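Local coordinates for protein Lon211 (Mycobacterium tuberculosis, PDB 6VBK) that forms the N-terminal domain of an ATP-dependent Lon protease, a domain that probably helps recognise and bind protein substrates for degradation, at residues Ser132-Val146 with Val195-Arg207. Residues are numbered along the deposited sequence; the frame is centred on the assembly and turned at random.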
ATOM      1  N   SER B 132      -7.140 -11.355  20.972  1.00 86.35           N
ATOM      2  CA  SER B 132      -6.303 -12.067  21.924  1.00107.17           C
ATOM      3  C   SER B 132      -7.164 -12.799  22.950  1.00118.49           C
ATOM      4  O   SER B 132      -8.362 -12.536  23.104  1.00122.42           O
ATOM      5  CB  SER B 132      -5.355 -11.101  22.637  1.00115.57           C
ATOM      6  OG  SER B 132      -4.393 -10.567  21.742  1.00125.56           O
ATOM      7  N   GLY B 133      -6.537 -13.751  23.643  1.00120.84           N
ATOM      8  CA  GLY B 133      -7.198 -14.375  24.775  1.00114.50           C
ATOM      9  C   GLY B 133      -7.544 -13.360  25.845  1.00103.86           C
ATOM     10  O   GLY B 133      -8.647 -13.373  26.397  1.00 99.88           O
ATOM     11  N   ARG B 134      -6.609 -12.451  26.136  1.00111.11           N
ATOM     12  CA  ARG B 134      -6.882 -11.362  27.068  1.00115.28           C
ATOM     13  C   ARG B 134      -7.995 -10.458  26.555  1.00121.03           C
ATOM     14  O   ARG B 134      -8.790  -9.944  27.349  1.00111.83           O
ATOM     15  CB  ARG B 134      -5.608 -10.554  27.316  1.00134.32           C
ATOM     16  CG  ARG B 134      -5.733  -9.455  28.362  1.00143.67           C
ATOM     17  CD  ARG B 134      -5.588  -8.079  27.733  1.00141.38           C
ATOM     18  NE  ARG B 134      -5.299  -7.044  28.721  1.00139.72           N
ATOM     19  CZ  ARG B 134      -4.071  -6.677  29.076  1.00142.88           C
ATOM     20  NH1 ARG B 134      -3.017  -7.261  28.524  1.00141.98           N
ATOM     21  NH2 ARG B 134      -3.896  -5.725  29.983  1.00140.36           N
ATOM     22  N   ALA B 135      -8.075 -10.257  25.236  1.00 82.98           N
ATOM     23  CA  ALA B 135      -9.154  -9.450  24.675  1.00 91.34           C
ATOM     24  C   ALA B 135     -10.515 -10.081  24.933  1.00 87.72           C
ATOM     25  O   ALA B 135     -11.512  -9.366  25.082  1.00 85.85           O
ATOM     26  CB  ALA B 135      -8.940  -9.247  23.175  1.00 85.55           C
ATOM     27  N   GLN B 136     -10.576 -11.414  24.987  1.00101.95           N
ATOM     28  CA  GLN B 136     -11.832 -12.084  25.307  1.00 94.04           C
ATOM     29  C   GLN B 136     -12.271 -11.780  26.735  1.00 86.04           C
ATOM     30  O   GLN B 136     -13.466 -11.603  26.998  1.00 73.86           O
ATOM     31  CB  GLN B 136     -11.689 -13.594  25.102  1.00115.24           C
ATOM     32  CG  GLN B 136     -11.236 -14.006  23.705  1.00122.41           C
ATOM     33  CD  GLN B 136     -12.368 -14.021  22.696  1.00123.36           C
ATOM     34  OE1 GLN B 136     -12.700 -12.997  22.101  1.00116.71           O
ATOM     35  NE2 GLN B 136     -12.961 -15.192  22.492  1.00127.76           N
ATOM     36  N   GLU B 137     -11.318 -11.720  27.671  1.00103.39           N
ATOM     37  CA  GLU B 137     -11.657 -11.389  29.052  1.00 96.75           C
ATOM     38  C   GLU B 137     -12.051  -9.925  29.199  1.00 93.82           C
ATOM     39  O   GLU B 137     -12.885  -9.594  30.050  1.00101.56           O
ATOM     40  CB  GLU B 137     -10.485 -11.712  29.980  1.00 90.20           C
ATOM     41  CG  GLU B 137     -10.266 -13.196  30.229  1.00118.88           C
ATOM     42  CD  GLU B 137      -9.123 -13.770  29.413  1.00135.06           C
ATOM     43  OE1 GLU B 137      -9.352 -14.743  28.667  1.00135.81           O
ATOM     44  OE2 GLU B 137      -7.995 -13.245  29.522  1.00141.63           O
ATOM     45  N   LEU B 138     -11.459  -9.037  28.397  1.00 77.23           N
ATOM     46  CA  LEU B 138     -11.874  -7.639  28.412  1.00 88.23           C
ATOM     47  C   LEU B 138     -13.303  -7.488  27.910  1.00 78.44           C
ATOM     48  O   LEU B 138     -14.061  -6.652  28.415  1.00 78.98           O
ATOM     49  CB  LEU B 138     -10.919  -6.802  27.561  1.00 80.89           C
ATOM     50  CG  LEU B 138      -9.432  -6.885  27.896  1.00 97.30           C
ATOM     51  CD1 LEU B 138      -8.609  -6.183  26.830  1.00 99.04           C
ATOM     52  CD2 LEU B 138      -9.166  -6.282  29.259  1.00 86.75           C
ATOM     53  N   ALA B 139     -13.686  -8.289  26.912  1.00 81.18           N
ATOM     54  CA  ALA B 139     -15.037  -8.211  26.369  1.00 75.88           C
ATOM     55  C   ALA B 139     -16.067  -8.707  27.375  1.00 79.22           C
ATOM     56  O   ALA B 139     -17.138  -8.109  27.519  1.00 76.50           O
ATOM     57  CB  ALA B 139     -15.127  -9.011  25.069  1.00 71.66           C
ATOM     58  N   LYS B 140     -15.760  -9.801  28.079  1.00 82.93           N
ATOM     59  CA  LYS B 140     -16.688 -10.325  29.076  1.00 90.04           C
ATOM     60  C   LYS B 140     -16.899  -9.330  30.209  1.00 82.29           C
ATOM     61  O   LYS B 140     -18.027  -9.138  30.677  1.00 92.80           O
ATOM     62  CB  LYS B 140     -16.169 -11.656  29.620  1.00 93.91           C
ATOM     63  CG  LYS B 140     -17.159 -12.409  30.496  1.00103.63           C
ATOM     64  CD  LYS B 140     -16.542 -13.691  31.033  1.00103.80           C
ATOM     65  CE  LYS B 140     -17.593 -14.611  31.630  1.00 98.37           C
ATOM     66  NZ  LYS B 140     -16.992 -15.887  32.111  1.00105.19           N
ATOM     67  N   GLU B 141     -15.822  -8.684  30.662  1.00 80.09           N
ATOM     68  CA  GLU B 141     -15.949  -7.673  31.705  1.00 86.73           C
ATOM     69  C   GLU B 141     -16.696  -6.446  31.197  1.00 74.44           C
ATOM     70  O   GLU B 141     -17.524  -5.874  31.916  1.00 65.72           O
ATOM     71  CB  GLU B 141     -14.567  -7.282  32.229  1.00 99.50           C
ATOM     72  CG  GLU B 141     -14.556  -6.015  33.071  1.00110.84           C
ATOM     73  CD  GLU B 141     -13.208  -5.749  33.711  1.00125.44           C
ATOM     74  OE1 GLU B 141     -12.393  -6.692  33.800  1.00130.32           O
ATOM     75  OE2 GLU B 141     -12.962  -4.596  34.125  1.00124.57           O
ATOM     76  N   TYR B 142     -16.425  -6.034  29.956  1.00 75.64           N
ATOM     77  CA  TYR B 142     -17.061  -4.834  29.423  1.00 82.78           C
ATOM     78  C   TYR B 142     -18.554  -5.031  29.195  1.00 82.93           C
ATOM     79  O   TYR B 142     -19.325  -4.070  29.295  1.00 62.73           O
ATOM     80  CB  TYR B 142     -16.380  -4.410  28.122  1.00 71.67           C
ATOM     81  CG  TYR B 142     -17.030  -3.215  27.464  1.00 73.90           C
ATOM     82  CD1 TYR B 142     -17.144  -2.006  28.138  1.00 66.30           C
ATOM     83  CD2 TYR B 142     -17.527  -3.295  26.171  1.00 71.71           C
ATOM     84  CE1 TYR B 142     -17.740  -0.910  27.542  1.00 63.49           C
ATOM     85  CE2 TYR B 142     -18.122  -2.204  25.566  1.00 66.54           C
ATOM     86  CZ  TYR B 142     -18.226  -1.015  26.257  1.00 64.16           C
ATOM     87  OH  TYR B 142     -18.819   0.073  25.658  1.00 68.83           O
ATOM     88  N   LYS B 143     -18.982  -6.259  28.889  1.00 69.21           N
ATOM     89  CA  LYS B 143     -20.404  -6.510  28.681  1.00 59.02           C
ATOM     90  C   LYS B 143     -21.202  -6.262  29.954  1.00 62.86           C
ATOM     91  O   LYS B 143     -22.307  -5.711  29.906  1.00 56.34           O
ATOM     92  CB  LYS B 143     -20.624  -7.938  28.181  1.00 64.60           C
ATOM     93  CG  LYS B 143     -20.244  -8.148  26.726  1.00 64.84           C
ATOM     94  CD  LYS B 143     -20.483  -9.585  26.297  1.00 68.74           C
ATOM     95  CE  LYS B 143     -20.104  -9.787  24.843  1.00 59.65           C
ATOM     96  NZ  LYS B 143     -20.292 -11.197  24.402  1.00 55.27           N
ATOM     97  N   GLY B 144     -20.654  -6.656  31.106  1.00 56.12           N
ATOM     98  CA  GLY B 144     -21.344  -6.414  32.362  1.00 73.57           C
ATOM     99  C   GLY B 144     -21.508  -4.940  32.675  1.00 78.34           C
ATOM    100  O   GLY B 144     -22.505  -4.536  33.280  1.00 67.08           O
ATOM    101  N   LEU B 145     -20.542  -4.117  32.262  1.00 71.43           N
ATOM    102  CA  LEU B 145     -20.631  -2.682  32.514  1.00 74.45           C
ATOM    103  C   LEU B 145     -21.691  -2.034  31.631  1.00 72.93           C
ATOM    104  O   LEU B 145     -22.539  -1.276  32.115  1.00 71.63           O
ATOM    105  CB  LEU B 145     -19.269  -2.025  32.290  1.00 83.93           C
ATOM    106  CG  LEU B 145     -18.075  -2.647  33.018  1.00 90.24           C
ATOM    107  CD1 LEU B 145     -16.795  -1.881  32.713  1.00 95.03           C
ATOM    108  CD2 LEU B 145     -18.326  -2.700  34.515  1.00 81.46           C
ATOM    109  N   VAL B 146     -21.656  -2.321  30.327  1.00 58.75           N
ATOM    110  CA  VAL B 146     -22.615  -1.709  29.414  1.00 67.62           C
ATOM    111  C   VAL B 146     -24.018  -2.260  29.648  1.00 57.61           C
ATOM    112  O   VAL B 146     -25.013  -1.569  29.392  1.00 54.51           O
ATOM    113  CB  VAL B 146     -22.158  -1.903  27.953  1.00 63.34           C
ATOM    114  CG1 VAL B 146     -22.164  -3.378  27.575  1.00 78.32           C
ATOM    115  CG2 VAL B 146     -23.029  -1.094  27.003  1.00 64.99           C
ATOM    116  N   VAL B 195      -7.413  -4.024  19.759  1.00 99.25           N
ATOM    117  CA  VAL B 195      -8.682  -4.221  20.452  1.00 78.35           C
ATOM    118  C   VAL B 195      -8.482  -4.271  21.963  1.00 78.76           C
ATOM    119  O   VAL B 195      -9.362  -3.850  22.725  1.00 80.16           O
ATOM    120  CB  VAL B 195      -9.383  -5.489  19.923  1.00 76.24           C
ATOM    121  CG1 VAL B 195      -8.526  -6.725  20.163  1.00 88.12           C
ATOM    122  CG2 VAL B 195     -10.758  -5.651  20.558  1.00 78.37           C
ATOM    123  N   VAL B 196      -7.332  -4.770  22.425  1.00 92.45           N
ATOM    124  CA  VAL B 196      -7.072  -4.827  23.861  1.00 98.98           C
ATOM    125  C   VAL B 196      -7.037  -3.423  24.452  1.00 92.98           C
ATOM    126  O   VAL B 196      -7.596  -3.171  25.526  1.00 88.16           O
ATOM    127  CB  VAL B 196      -5.768  -5.599  24.143  1.00106.21           C
ATOM    128  CG1 VAL B 196      -5.193  -5.210  25.496  1.00 95.66           C
ATOM    129  CG2 VAL B 196      -6.020  -7.097  24.086  1.00100.97           C
ATOM    130  N   GLU B 197      -6.397  -2.485  23.750  1.00101.78           N
ATOM    131  CA  GLU B 197      -6.326  -1.112  24.241  1.00102.08           C
ATOM    132  C   GLU B 197      -7.703  -0.462  24.290  1.00 91.41           C
ATOM    133  O   GLU B 197      -8.042   0.208  25.272  1.00 93.56           O
ATOM    134  CB  GLU B 197      -5.383  -0.290  23.365  1.00103.63           C
ATOM    135  CG  GLU B 197      -3.915  -0.654  23.483  1.00113.72           C
ATOM    136  CD  GLU B 197      -3.047   0.153  22.537  1.00113.28           C
ATOM    137  OE1 GLU B 197      -3.076  -0.120  21.319  1.00123.95           O
ATOM    138  OE2 GLU B 197      -2.347   1.073  23.010  1.00108.74           O
ATOM    139  N   ARG B 198      -8.510  -0.646  23.242  1.00 83.67           N
ATOM    140  CA  ARG B 198      -9.817   0.006  23.188  1.00 80.19           C
ATOM    141  C   ARG B 198     -10.723  -0.472  24.316  1.00 81.52           C
ATOM    142  O   ARG B 198     -11.323   0.339  25.031  1.00 75.54           O
ATOM    143  CB  ARG B 198     -10.479  -0.246  21.834  1.00 74.03           C
ATOM    144  CG  ARG B 198      -9.800   0.444  20.669  1.00 87.17           C
ATOM    145  CD  ARG B 198     -10.802   0.731  19.568  1.00 71.87           C
ATOM    146  NE  ARG B 198     -11.598  -0.442  19.226  1.00 89.87           N
ATOM    147  CZ  ARG B 198     -11.222  -1.369  18.354  1.00 80.82           C
ATOM    148  NH1 ARG B 198     -10.055  -1.263  17.733  1.00 71.23           N
ATOM    149  NH2 ARG B 198     -12.012  -2.403  18.102  1.00 74.42           N
ATOM    150  N   LEU B 199     -10.849  -1.791  24.477  1.00 83.71           N
ATOM    151  CA  LEU B 199     -11.643  -2.330  25.578  1.00 77.28           C
ATOM    152  C   LEU B 199     -11.127  -1.818  26.915  1.00 91.37           C
ATOM    153  O   LEU B 199     -11.899  -1.341  27.753  1.00 87.33           O
ATOM    154  CB  LEU B 199     -11.628  -3.859  25.537  1.00 71.94           C
ATOM    155  CG  LEU B 199     -12.458  -4.513  24.431  1.00 71.90           C
ATOM    156  CD1 LEU B 199     -12.090  -5.977  24.281  1.00 97.16           C
ATOM    157  CD2 LEU B 199     -13.942  -4.363  24.728  1.00 75.24           C
ATOM    158  N   GLU B 200      -9.809  -1.884  27.116  1.00124.23           N
ATOM    159  CA  GLU B 200      -9.191  -1.332  28.313  1.00127.56           C
ATOM    160  C   GLU B 200      -9.397   0.176  28.424  1.00107.69           C
ATOM    161  O   GLU B 200      -9.386   0.713  29.537  1.00109.80           O
ATOM    162  CB  GLU B 200      -7.706  -1.707  28.314  1.00145.50           C
ATOM    163  CG  GLU B 200      -7.373  -3.175  28.476  1.00159.29           C
ATOM    164  CD  GLU B 200      -5.879  -3.431  28.389  1.00180.32           C
ATOM    165  OE1 GLU B 200      -5.140  -2.498  28.017  1.00186.13           O
ATOM    166  OE2 GLU B 200      -5.440  -4.565  28.672  1.00189.60           O
ATOM    167  N   LEU B 201      -9.615   0.864  27.301  1.00 92.14           N
ATOM    168  CA  LEU B 201      -9.961   2.283  27.345  1.00 90.39           C
ATOM    169  C   LEU B 201     -11.425   2.489  27.715  1.00 81.93           C
ATOM    170  O   LEU B 201     -11.740   3.280  28.610  1.00 87.16           O
ATOM    171  CB  LEU B 201      -9.663   2.945  25.998  1.00 86.05           C
ATOM    172  CG  LEU B 201      -8.226   3.383  25.717  1.00 99.93           C
ATOM    173  CD1 LEU B 201      -8.036   3.686  24.239  1.00 99.04           C
ATOM    174  CD2 LEU B 201      -7.866   4.594  26.561  1.00104.83           C
ATOM    175  N   VAL B 202     -12.336   1.788  27.033  1.00 84.64           N
ATOM    176  CA  VAL B 202     -13.760   2.035  27.238  1.00 88.64           C
ATOM    177  C   VAL B 202     -14.233   1.466  28.573  1.00 90.90           C
ATOM    178  O   VAL B 202     -15.194   1.975  29.163  1.00 90.02           O
ATOM    179  CB  VAL B 202     -14.574   1.474  26.054  1.00 88.04           C
ATOM    180  CG1 VAL B 202     -14.479  -0.044  26.001  1.00 80.80           C
ATOM    181  CG2 VAL B 202     -16.027   1.927  26.135  1.00 82.72           C
ATOM    182  N   ILE B 203     -13.575   0.417  29.074  1.00 85.76           N
ATOM    183  CA  ILE B 203     -13.949  -0.139  30.374  1.00 92.39           C
ATOM    184  C   ILE B 203     -13.725   0.890  31.474  1.00102.52           C
ATOM    185  O   ILE B 203     -14.556   1.047  32.379  1.00101.65           O
ATOM    186  CB  ILE B 203     -13.173  -1.442  30.644  1.00 85.95           C
ATOM    187  CG1 ILE B 203     -13.794  -2.607  29.869  1.00 83.74           C
ATOM    188  CG2 ILE B 203     -13.130  -1.755  32.133  1.00 99.91           C
ATOM    189  CD1 ILE B 203     -13.000  -3.896  29.966  1.00 84.89           C
ATOM    190  N   GLY B 204     -12.610   1.618  31.409  1.00109.47           N
ATOM    191  CA  GLY B 204     -12.354   2.653  32.397  1.00119.89           C
ATOM    192  C   GLY B 204     -13.327   3.812  32.297  1.00116.93           C
ATOM    193  O   GLY B 204     -13.798   4.328  33.315  1.00113.59           O
ATOM    194  N   TRP B 205     -13.641   4.241  31.071  1.00106.00           N
ATOM    195  CA  TRP B 205     -14.598   5.329  30.891  1.00104.48           C
ATOM    196  C   TRP B 205     -16.002   4.916  31.311  1.00100.56           C
ATOM    197  O   TRP B 205     -16.763   5.744  31.825  1.00101.31           O
ATOM    198  CB  TRP B 205     -14.602   5.795  29.434  1.00 92.14           C
ATOM    199  CG  TRP B 205     -13.256   6.214  28.927  1.00104.67           C
ATOM    200  CD1 TRP B 205     -12.183   6.606  29.674  1.00114.33           C
ATOM    201  CD2 TRP B 205     -12.834   6.272  27.559  1.00 84.17           C
ATOM    202  NE1 TRP B 205     -11.122   6.909  28.857  1.00116.59           N
ATOM    203  CE2 TRP B 205     -11.496   6.713  27.553  1.00102.54           C
ATOM    204  CE3 TRP B 205     -13.459   5.998  26.338  1.00 90.34           C
ATOM    205  CZ2 TRP B 205     -10.771   6.883  26.376  1.00 95.03           C
ATOM    206  CZ3 TRP B 205     -12.738   6.168  25.170  1.00 91.89           C
ATOM    207  CH2 TRP B 205     -11.408   6.607  25.197  1.00 88.45           C
ATOM    208  N   THR B 206     -16.362   3.648  31.100  1.00 97.75           N
ATOM    209  CA  THR B 206     -17.693   3.182  31.477  1.00100.82           C
ATOM    210  C   THR B 206     -17.838   3.101  32.990  1.00 91.85           C
ATOM    211  O   THR B 206     -18.888   3.453  33.540  1.00 91.37           O
ATOM    212  CB  THR B 206     -17.973   1.819  30.846  1.00104.66           C
ATOM    213  OG1 THR B 206     -17.598   1.844  29.463  1.00 95.87           O
ATOM    214  CG2 THR B 206     -19.449   1.476  30.956  1.00 99.54           C
ATOM    215  N   ARG B 207     -16.794   2.633  33.678  1.00102.60           N
ATOM    216  CA  ARG B 207     -16.839   2.550  35.133  1.00102.60           C
ATOM    217  C   ARG B 207     -16.944   3.935  35.758  1.00111.83           C
ATOM    218  O   ARG B 207     -17.716   4.142  36.701  1.00107.54           O
ATOM    219  CB  ARG B 207     -15.598   1.824  35.651  1.00103.60           C
ATOM    220  CG  ARG B 207     -15.695   1.355  37.091  1.00112.29           C
ATOM    221  CD  ARG B 207     -15.866  -0.153  37.151  1.00117.78           C
ATOM    222  NE  ARG B 207     -14.888  -0.836  36.309  1.00121.45           N
ATOM    223  CZ  ARG B 207     -14.758  -2.157  36.232  1.00112.33           C
ATOM    224  NH1 ARG B 207     -15.541  -2.947  36.953  1.00103.57           N
ATOM    225  NH2 ARG B 207     -13.840  -2.688  35.435  1.00103.25           N
TER
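Leu138 and Tyr142 from helix 133-146, and Leu199 and Ile203 from helix 195-207, illustrate how two nearly parallel helices mesh: each enters a hole of four side chains on the partner, a mutual knobs-into-holes arrangement. The segment axes cross at 25° and approach to 9.3 Å. Leu138 settles among Val196, Leu199, Glu200 and Ile203, its CD1 reaching Val196 CG1 at 3.8 Å, while Leu199 in turn enters between Ala135, Leu138, Ala139 and Tyr142, its CD1 3.6 Å from Leu138 CB. Ile203 passes obliquely by the base of Tyr142, with its CG1 3.6 Å from Tyr142 CB, and its CG2 branch meets Leu145 CD1. Where the helices come together at their N-terminal ends, the small Ala135 admits Val196, whose CG2 lies 3.7 Å from Ala135 CB.

The Tyr142 ring adds an aromatic element. With CG anti to the backbone N (chi1 177°), the ring is directed into the hole between Leu199, Val202, Ile203 and Thr206, and receives Val202 CG1 over one face, a CH-pi contact 3.9 Å from the ring centroid. Thr206 OG1 lies at the ring edge, and this hydroxyl points back to Val202 O of its own helix in a hydrogen bond modelled as very short.

Both helices belong to the helical part of the Lon substrate-binding domain, a run of helices that comes after the last strand, 120-125. Pro168 and Leu171 of helix 168-173 pack against Leu199 and Tyr142, respectively, joining the pair to the rest of this helical bundle.

Charged groups border the apolar seam. Glu141 OE2 accepts a very short, bent hydrogen bond of 2.5 Å from Arg207 NH2, part of a salt bridge in which the carboxylate and guanidinium planes stand 66° apart. Leu145 CD2 rests over one face of that guanidinium, 3.7 Å above its plane. Nearer the N-terminal ends, Arg134 bends over toward Glu200 in a second salt bridge, where the modelled atoms lie too close for the geometry to be relied on.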